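Local coordinates for RagB/SusD family nutrient uptake outer membrane protein (Bacteroides thetaiotaomicron, PDB 7KV2) that probably binds beta-glucan at the outer surface of the outer membrane as a SusD-family surface glycan-binding protein, helping a gut bacterium take up the polysaccharide, at residues Gly110-Ala115 and Leu496-Lys501; Asn164-Asp169 and Gly508-Asn513; Leu203-Asp208 and Met219-Tyr224. All coordinates share one frame; numbering follows the deposited sequence.

Interactions 1 and 2 lie side by side, their centres 11 Å apart, and tie the C-terminal part of the chain to helix 110-130 and to the loop after helix 137-162. They touch: the amide end of Q512 in interaction 2 meets I498 N of interaction 1, and N513 ND2 meets L496 O. Interaction 1 is buried and wholly apolar between the protein segments. Interaction 2 is only partly buried and mixes one amide-amide hydrogen bond with one apolar contact. Interaction 3 stands apart, with its centre 28 to 30 Å from the other two. It is partly buried, short-range in sequence, joins a loop to helix 217-231, and is again apolar.

Interaction 1. Residues Gly110-Ala115 and Leu496-Lys501; sequences GLWKCA and LPIPQK. With EDO (1,2-ethanediol), chain D.
The six-membered ring of W112 packs against I498 and P499. This is the tight part of the contact. I498 brings its CG2 methyl obliquely to the outer end of the six-membered ring, with CG2 3.9 Å from W112 CH2. P499 offers CD, 4.1 Å from W112 CE3, and also approaches the ring obliquely. The indole reaches across because CG of W112 is anti to the backbone N (chi1 176°), which carries the ring away from its helix toward the 496-501 segment. No hydrogen bond crosses between the two segments.

The looser side lies at the start of helix 500-505, where P499 is the N-cap residue. K501 is exposed here, and K113 is partly exposed. Their NZ atoms are 6.5 Å apart and do not touch. A 1,2-ethanediol, probably from the crystallisation liquor, sits by this helix start. K501 N donates a nearly straight hydrogen bond to its O2 (3.0 Å, 172°). The diol is also bonded to P104 O and M107 N.

W112 also meets W162 edge-to-face and touches E502, while I498 packs on I503. L111 and A115 pack on helix 137-162. The contact therefore sets the first turn of helix 110-130 against the loop leading into helix 500-505, beside the end of helix 137-162.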
# COMPACT_ATOMS: atom_id res chain seq x y z
N GLY A 110 6.92 -7.33 11.96
CA GLY A 110 5.70 -6.57 12.34
C GLY A 110 4.55 -6.86 11.39
O GLY A 110 3.40 -7.12 11.83
N LEU A 111 4.82 -6.85 10.09
CA LEU A 111 3.76 -6.94 9.07
C LEU A 111 3.14 -8.33 9.15
O LEU A 111 1.94 -8.47 9.00
CB LEU A 111 4.37 -6.67 7.68
CG LEU A 111 3.43 -6.85 6.49
CD1 LEU A 111 2.27 -5.87 6.57
CD2 LEU A 111 4.17 -6.66 5.17
N TRP A 112 3.97 -9.35 9.34
CA TRP A 112 3.51 -10.75 9.53
C TRP A 112 2.51 -10.79 10.70
O TRP A 112 1.43 -11.31 10.54
CB TRP A 112 4.76 -11.61 9.75
CG TRP A 112 4.45 -13.05 10.05
CD1 TRP A 112 3.90 -13.57 11.20
CD2 TRP A 112 4.69 -14.15 9.17
NE1 TRP A 112 3.76 -14.93 11.07
CE2 TRP A 112 4.23 -15.32 9.84
CE3 TRP A 112 5.22 -14.28 7.89
CZ2 TRP A 112 4.33 -16.58 9.27
CZ3 TRP A 112 5.30 -15.53 7.31
CH2 TRP A 112 4.87 -16.66 8.01
N LYS A 113 2.87 -10.22 11.84
CA LYS A 113 2.07 -10.25 13.08
C LYS A 113 0.79 -9.44 12.86
O LYS A 113 -0.26 -9.90 13.30
CB LYS A 113 2.86 -9.70 14.26
CG LYS A 113 4.01 -10.58 14.72
CD LYS A 113 4.86 -9.93 15.78
CE LYS A 113 6.11 -10.73 16.14
NZ LYS A 113 6.99 -9.99 17.08
N CYS A 114 0.85 -8.33 12.11
CA CYS A 114 -0.37 -7.55 11.79
C CYS A 114 -1.31 -8.35 10.90
O CYS A 114 -2.54 -8.32 11.15
CB CYS A 114 -0.03 -6.20 11.15
SG CYS A 114 0.93 -5.11 12.20
N ALA A 115 -0.79 -9.04 9.88
CA ALA A 115 -1.61 -9.79 8.92
C ALA A 115 -2.36 -10.89 9.67
O ALA A 115 -3.61 -11.03 9.48
CB ALA A 115 -0.73 -10.39 7.86
N LEU A 496 10.13 -13.63 0.41
CA LEU A 496 11.16 -13.30 1.43
C LEU A 496 11.37 -14.51 2.34
O LEU A 496 10.46 -15.32 2.49
CB LEU A 496 10.72 -12.12 2.29
CG LEU A 496 10.76 -10.76 1.56
CD1 LEU A 496 9.93 -9.75 2.33
CD2 LEU A 496 12.20 -10.29 1.45
N PRO A 497 12.51 -14.60 3.03
CA PRO A 497 12.69 -15.58 4.10
C PRO A 497 11.62 -15.36 5.17
O PRO A 497 11.45 -14.20 5.62
CB PRO A 497 14.05 -15.27 4.73
CG PRO A 497 14.78 -14.48 3.66
CD PRO A 497 13.69 -13.74 2.90
N ILE A 498 10.96 -16.46 5.58
CA ILE A 498 10.07 -16.47 6.80
C ILE A 498 10.90 -16.14 8.03
O ILE A 498 12.00 -16.66 8.17
CB ILE A 498 9.33 -17.82 6.87
CG1 ILE A 498 8.48 -18.01 5.62
CG2 ILE A 498 8.52 -17.93 8.16
CD1 ILE A 498 7.95 -19.42 5.42
N PRO A 499 10.44 -15.26 8.96
CA PRO A 499 11.20 -14.97 10.18
C PRO A 499 11.64 -16.25 10.93
O PRO A 499 10.85 -17.19 11.00
CB PRO A 499 10.22 -14.14 11.02
CG PRO A 499 9.37 -13.42 9.97
CD PRO A 499 9.23 -14.43 8.86
N GLN A 500 12.87 -16.23 11.45
CA GLN A 500 13.49 -17.41 12.15
C GLN A 500 12.62 -17.78 13.35
O GLN A 500 12.41 -19.00 13.58
CB GLN A 500 14.93 -17.13 12.59
CG GLN A 500 15.69 -18.40 13.05
CD GLN A 500 15.72 -19.48 11.98
OE1 GLN A 500 16.10 -19.25 10.83
NE2 GLN A 500 15.27 -20.66 12.35
N LYS A 501 12.11 -16.79 14.09
CA LYS A 501 11.21 -17.05 15.25
C LYS A 501 9.99 -17.86 14.82
O LYS A 501 9.58 -18.73 15.61
CB LYS A 501 10.86 -15.77 16.00
CG LYS A 501 12.01 -15.28 16.86
CD LYS A 501 11.90 -13.85 17.30
CE LYS A 501 13.19 -13.32 17.90
NZ LYS A 501 13.09 -11.85 18.10
C1 EDO D . 13.00 -11.80 12.55
O1 EDO D . 14.28 -11.74 12.04
C2 EDO D . 12.96 -12.64 13.77
O2 EDO D . 13.03 -14.01 13.44

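Interaction 2. Residues Asn164-Asp169 and Gly508-Asn513; sequences NVPYFD and GTLVQN
N164 and N513 join their side-chain amides through one hydrogen bond. N164 ND2 donates to N513 OD1 at 3.0 Å, and the bond is nearly straight, with an N-H...O angle of 168°. The acceptor lies in the amide plane of N164. Seen from N513, the donor is tilted 32° from the carbonyl plane. The two amide planes stand 64° apart.

The second direct contact is apolar. L510 lays its CD2 methyl against the ring of P166, 3.9 Å from CD and about as far from CG. The two side chains cross at about a right angle. L510 holds CG beside its backbone N, and CD2 is the branch that reaches the proline.

Both asparagines have further polar partners. N164 OD1 accepts a hydrogen bond from A183 N, at the start of helix 183-200. N513 ND2 is bonded to L496 O and W162 O. Each amide therefore uses both its oxygen and its nitrogen, which should fix its rotation. Next to N513, the side chain of Q512 turns back on the backbone: N513 N donates to Q512 OE1 at 2.8 Å. The same oxygen also accepts from I498 N, linking the tail to the loop before helix 500-505.

Neither segment is regular helix or strand. They run in roughly opposite directions. P166 packs on W112 of helix 110-130, and L510 packs on E502 and I503 of helix 500-505. The contact thus bridges the loop after helix 137-162 and the C-terminal tail that follows helix 500-505.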
# COMPACT_ATOMS: atom_id res chain seq x y z
N ASN A 164 4.42 -18.83 0.65
CA ASN A 164 4.11 -20.20 1.18
C ASN A 164 3.95 -20.12 2.70
O ASN A 164 4.97 -20.25 3.41
CB ASN A 164 5.22 -21.19 0.80
CG ASN A 164 5.58 -21.17 -0.66
OD1 ASN A 164 4.81 -21.56 -1.53
ND2 ASN A 164 6.77 -20.69 -0.97
N VAL A 165 2.74 -19.83 3.21
CA VAL A 165 2.55 -19.37 4.62
C VAL A 165 1.39 -20.14 5.25
O VAL A 165 0.60 -20.72 4.52
CB VAL A 165 2.28 -17.85 4.68
CG1 VAL A 165 3.51 -17.09 4.23
CG2 VAL A 165 1.06 -17.49 3.86
N PRO A 166 1.27 -20.13 6.60
CA PRO A 166 0.17 -20.79 7.30
C PRO A 166 -1.20 -20.26 6.86
O PRO A 166 -1.33 -19.04 6.64
CB PRO A 166 0.37 -20.46 8.78
CG PRO A 166 1.78 -19.98 8.91
CD PRO A 166 2.21 -19.50 7.54
N TYR A 167 -2.20 -21.15 6.75
CA TYR A 167 -3.59 -20.78 6.39
C TYR A 167 -4.54 -21.36 7.44
O TYR A 167 -4.32 -22.50 7.91
CB TYR A 167 -3.97 -21.22 4.97
CG TYR A 167 -5.38 -20.80 4.62
CD1 TYR A 167 -5.64 -19.52 4.15
CD2 TYR A 167 -6.48 -21.64 4.85
CE1 TYR A 167 -6.93 -19.10 3.87
CE2 TYR A 167 -7.77 -21.23 4.57
CZ TYR A 167 -8.00 -19.94 4.08
OH TYR A 167 -9.26 -19.47 3.80
N PHE A 168 -5.53 -20.57 7.85
CA PHE A 168 -6.61 -21.01 8.77
C PHE A 168 -7.84 -20.10 8.59
O PHE A 168 -7.67 -18.88 8.34
CB PHE A 168 -6.07 -21.12 10.20
CG PHE A 168 -5.46 -19.89 10.83
CD1 PHE A 168 -4.13 -19.56 10.62
CD2 PHE A 168 -6.19 -19.11 11.73
CE1 PHE A 168 -3.57 -18.45 11.23
CE2 PHE A 168 -5.62 -18.00 12.35
CZ PHE A 168 -4.31 -17.66 12.09
N ASP A 169 -9.05 -20.67 8.67
CA ASP A 169 -10.34 -19.92 8.69
C ASP A 169 -11.08 -20.10 10.03
O ASP A 169 -12.22 -19.62 10.12
CB ASP A 169 -11.21 -20.28 7.48
CG ASP A 169 -11.48 -21.76 7.34
OD1 ASP A 169 -11.43 -22.47 8.37
OD2 ASP A 169 -11.73 -22.19 6.20
N GLY A 508 9.37 -27.63 12.71
CA GLY A 508 9.49 -28.32 11.41
C GLY A 508 8.22 -28.27 10.58
O GLY A 508 8.26 -28.79 9.46
N THR A 509 7.14 -27.68 11.10
CA THR A 509 5.83 -27.43 10.41
C THR A 509 5.99 -26.47 9.22
O THR A 509 5.29 -26.70 8.21
CB THR A 509 4.80 -26.86 11.40
OG1 THR A 509 4.31 -27.96 12.15
CG2 THR A 509 3.63 -26.13 10.78
N LEU A 510 6.82 -25.42 9.37
CA LEU A 510 7.06 -24.33 8.37
C LEU A 510 8.36 -24.60 7.59
O LEU A 510 9.40 -24.47 8.21
CB LEU A 510 7.22 -22.99 9.11
CG LEU A 510 5.96 -22.17 9.38
CD1 LEU A 510 6.35 -20.82 9.96
CD2 LEU A 510 5.13 -21.98 8.13
N VAL A 511 8.28 -24.92 6.29
CA VAL A 511 9.45 -25.04 5.37
C VAL A 511 9.89 -23.62 4.97
O VAL A 511 9.07 -22.95 4.28
CB VAL A 511 9.15 -25.86 4.10
CG1 VAL A 511 10.41 -26.11 3.27
CG2 VAL A 511 8.42 -27.16 4.39
N GLN A 512 11.12 -23.24 5.33
CA GLN A 512 11.78 -21.96 4.95
C GLN A 512 11.83 -21.83 3.43
O GLN A 512 11.96 -22.83 2.71
CB GLN A 512 13.17 -21.84 5.59
CG GLN A 512 13.86 -20.50 5.36
CD GLN A 512 13.02 -19.32 5.80
OE1 GLN A 512 12.13 -18.89 5.06
NE2 GLN A 512 13.26 -18.85 7.03
N ASN A 513 11.64 -20.62 2.91
CA ASN A 513 11.72 -20.36 1.46
C ASN A 513 13.18 -20.49 1.03
O ASN A 513 14.04 -20.20 1.85
CB ASN A 513 11.16 -18.97 1.14
CG ASN A 513 9.66 -18.89 1.31
OD1 ASN A 513 8.94 -19.84 0.96
ND2 ASN A 513 9.16 -17.74 1.78

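Interaction 3. Residues Leu203-Asp208 and Met219-Tyr224; sequences LPMRED and MVYMLY
L203 and V220 make the closer of two apolar contacts. The CD1 methyl of L203 meets CG2 of V220 at 3.8 Å, and the side chains cross at about a right angle. V220 has CG1 anti to its backbone N (chi1 162°), which leaves CG2 as the branch facing the loop. The second contact pairs a methionine with a tyrosine. M205 brings its terminal CE to within 4.3 Å of Y221 CE2. The methyl approaches the ring obliquely. M205 gets there with CG anti to its backbone N (chi1 -176°) and a bend at the next bond.

No hydrogen bond crosses between the segments. Within the helix, Y224 N is bonded to V220 O. Beyond the segments, Y221 OH is bonded to E246, and M205 O to the hydroxyl of Y253, a residue of the sodium site.

Aromatic stacking adds to this: Y221 stacks on Y243 of helix 237-249. L203 and V220 also pack on helices 137-162 and 183-200. The arrangement is a connecting loop folded back on the next helix, within an array of packed helices consistent with the tetratricopeptide-like helical part of SusD-family proteins.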
# COMPACT_ATOMS: atom_id res chain seq x y z
N LEU A 203 -22.71 -5.86 -0.56
CA LEU A 203 -21.78 -4.71 -0.38
C LEU A 203 -22.22 -3.57 -1.29
O LEU A 203 -22.49 -3.76 -2.46
CB LEU A 203 -20.37 -5.16 -0.74
CG LEU A 203 -19.73 -6.11 0.26
CD1 LEU A 203 -18.37 -6.60 -0.21
CD2 LEU A 203 -19.63 -5.49 1.65
N PRO A 204 -22.19 -2.32 -0.82
CA PRO A 204 -22.45 -1.20 -1.72
C PRO A 204 -21.26 -0.98 -2.67
O PRO A 204 -20.12 -1.37 -2.31
CB PRO A 204 -22.69 -0.06 -0.75
CG PRO A 204 -21.80 -0.41 0.45
CD PRO A 204 -21.85 -1.92 0.55
N MET A 205 -21.52 -0.34 -3.81
CA MET A 205 -20.47 0.03 -4.79
C MET A 205 -19.55 1.10 -4.18
O MET A 205 -18.31 1.00 -4.37
CB MET A 205 -21.09 0.51 -6.10
CG MET A 205 -20.08 0.81 -7.19
SD MET A 205 -19.01 -0.55 -7.63
CE MET A 205 -19.92 -1.36 -8.94
N ARG A 206 -20.12 2.04 -3.43
CA ARG A 206 -19.36 3.13 -2.75
C ARG A 206 -19.99 3.39 -1.39
O ARG A 206 -21.22 3.36 -1.28
CB ARG A 206 -19.37 4.41 -3.59
CG ARG A 206 -18.39 5.48 -3.14
CD ARG A 206 -18.34 6.75 -3.97
NE ARG A 206 -17.47 7.64 -3.21
CZ ARG A 206 -16.23 7.96 -3.53
NH1 ARG A 206 -15.73 7.70 -4.73
NH2 ARG A 206 -15.53 8.67 -2.65
N GLU A 207 -19.19 3.73 -0.39
CA GLU A 207 -19.72 4.13 0.93
C GLU A 207 -20.14 5.59 0.96
O GLU A 207 -19.95 6.30 -0.03
CB GLU A 207 -18.70 3.78 1.99
CG GLU A 207 -18.98 2.41 2.62
CD GLU A 207 -20.31 2.28 3.35
OE1 GLU A 207 -21.06 3.30 3.43
OE2 GLU A 207 -20.61 1.15 3.80
N ASP A 208 -20.74 6.00 2.08
CA ASP A 208 -21.09 7.40 2.39
C ASP A 208 -20.10 7.96 3.41
O ASP A 208 -19.19 7.23 3.84
CB ASP A 208 -22.55 7.54 2.86
CG ASP A 208 -22.87 6.76 4.14
OD1 ASP A 208 -22.01 6.60 4.97
OD2 ASP A 208 -24.00 6.27 4.24
N MET A 219 -13.97 -2.09 -3.75
CA MET A 219 -12.72 -2.49 -3.07
C MET A 219 -12.48 -3.98 -3.36
O MET A 219 -11.37 -4.39 -3.71
CB MET A 219 -12.79 -2.20 -1.57
CG MET A 219 -11.59 -2.71 -0.81
SD MET A 219 -11.92 -4.43 -0.25
CE MET A 219 -10.68 -4.57 1.03
N VAL A 220 -13.53 -4.78 -3.29
CA VAL A 220 -13.38 -6.25 -3.49
C VAL A 220 -12.98 -6.52 -4.94
O VAL A 220 -12.11 -7.35 -5.16
CB VAL A 220 -14.70 -6.96 -3.11
CG1 VAL A 220 -14.81 -8.37 -3.67
CG2 VAL A 220 -14.87 -6.99 -1.60
N TYR A 221 -13.56 -5.79 -5.89
CA TYR A 221 -13.27 -5.88 -7.34
C TYR A 221 -11.79 -5.59 -7.55
O TYR A 221 -11.08 -6.28 -8.32
CB TYR A 221 -14.16 -4.93 -8.10
CG TYR A 221 -15.56 -5.44 -8.38
CD1 TYR A 221 -15.96 -6.74 -8.08
CD2 TYR A 221 -16.46 -4.61 -9.02
CE1 TYR A 221 -17.26 -7.17 -8.36
CE2 TYR A 221 -17.74 -5.04 -9.35
CZ TYR A 221 -18.14 -6.32 -9.01
OH TYR A 221 -19.41 -6.72 -9.39
N MET A 222 -11.30 -4.56 -6.89
CA MET A 222 -9.88 -4.17 -7.07
C MET A 222 -8.95 -5.23 -6.45
O MET A 222 -7.90 -5.51 -7.04
CB MET A 222 -9.60 -2.79 -6.48
CG MET A 222 -10.26 -1.65 -7.28
SD MET A 222 -9.70 -1.53 -8.99
CE MET A 222 -8.11 -0.71 -8.74
N LEU A 223 -9.27 -5.74 -5.27
CA LEU A 223 -8.48 -6.81 -4.61
C LEU A 223 -8.50 -8.08 -5.48
O LEU A 223 -7.45 -8.73 -5.66
CB LEU A 223 -9.05 -7.03 -3.21
CG LEU A 223 -8.36 -8.11 -2.39
CD1 LEU A 223 -6.87 -7.85 -2.29
CD2 LEU A 223 -8.98 -8.22 -1.01
N TYR A 224 -9.64 -8.36 -6.11
CA TYR A 224 -9.81 -9.52 -7.04
C TYR A 224 -8.85 -9.33 -8.22
O TYR A 224 -7.99 -10.20 -8.50
CB TYR A 224 -11.29 -9.65 -7.41
CG TYR A 224 -11.58 -10.72 -8.43
CD1 TYR A 224 -11.37 -10.51 -9.78
CD2 TYR A 224 -12.02 -11.98 -8.03
CE1 TYR A 224 -11.66 -11.49 -10.72
CE2 TYR A 224 -12.30 -12.97 -8.96
CZ TYR A 224 -12.13 -12.73 -10.31
OH TYR A 224 -12.37 -13.71 -11.22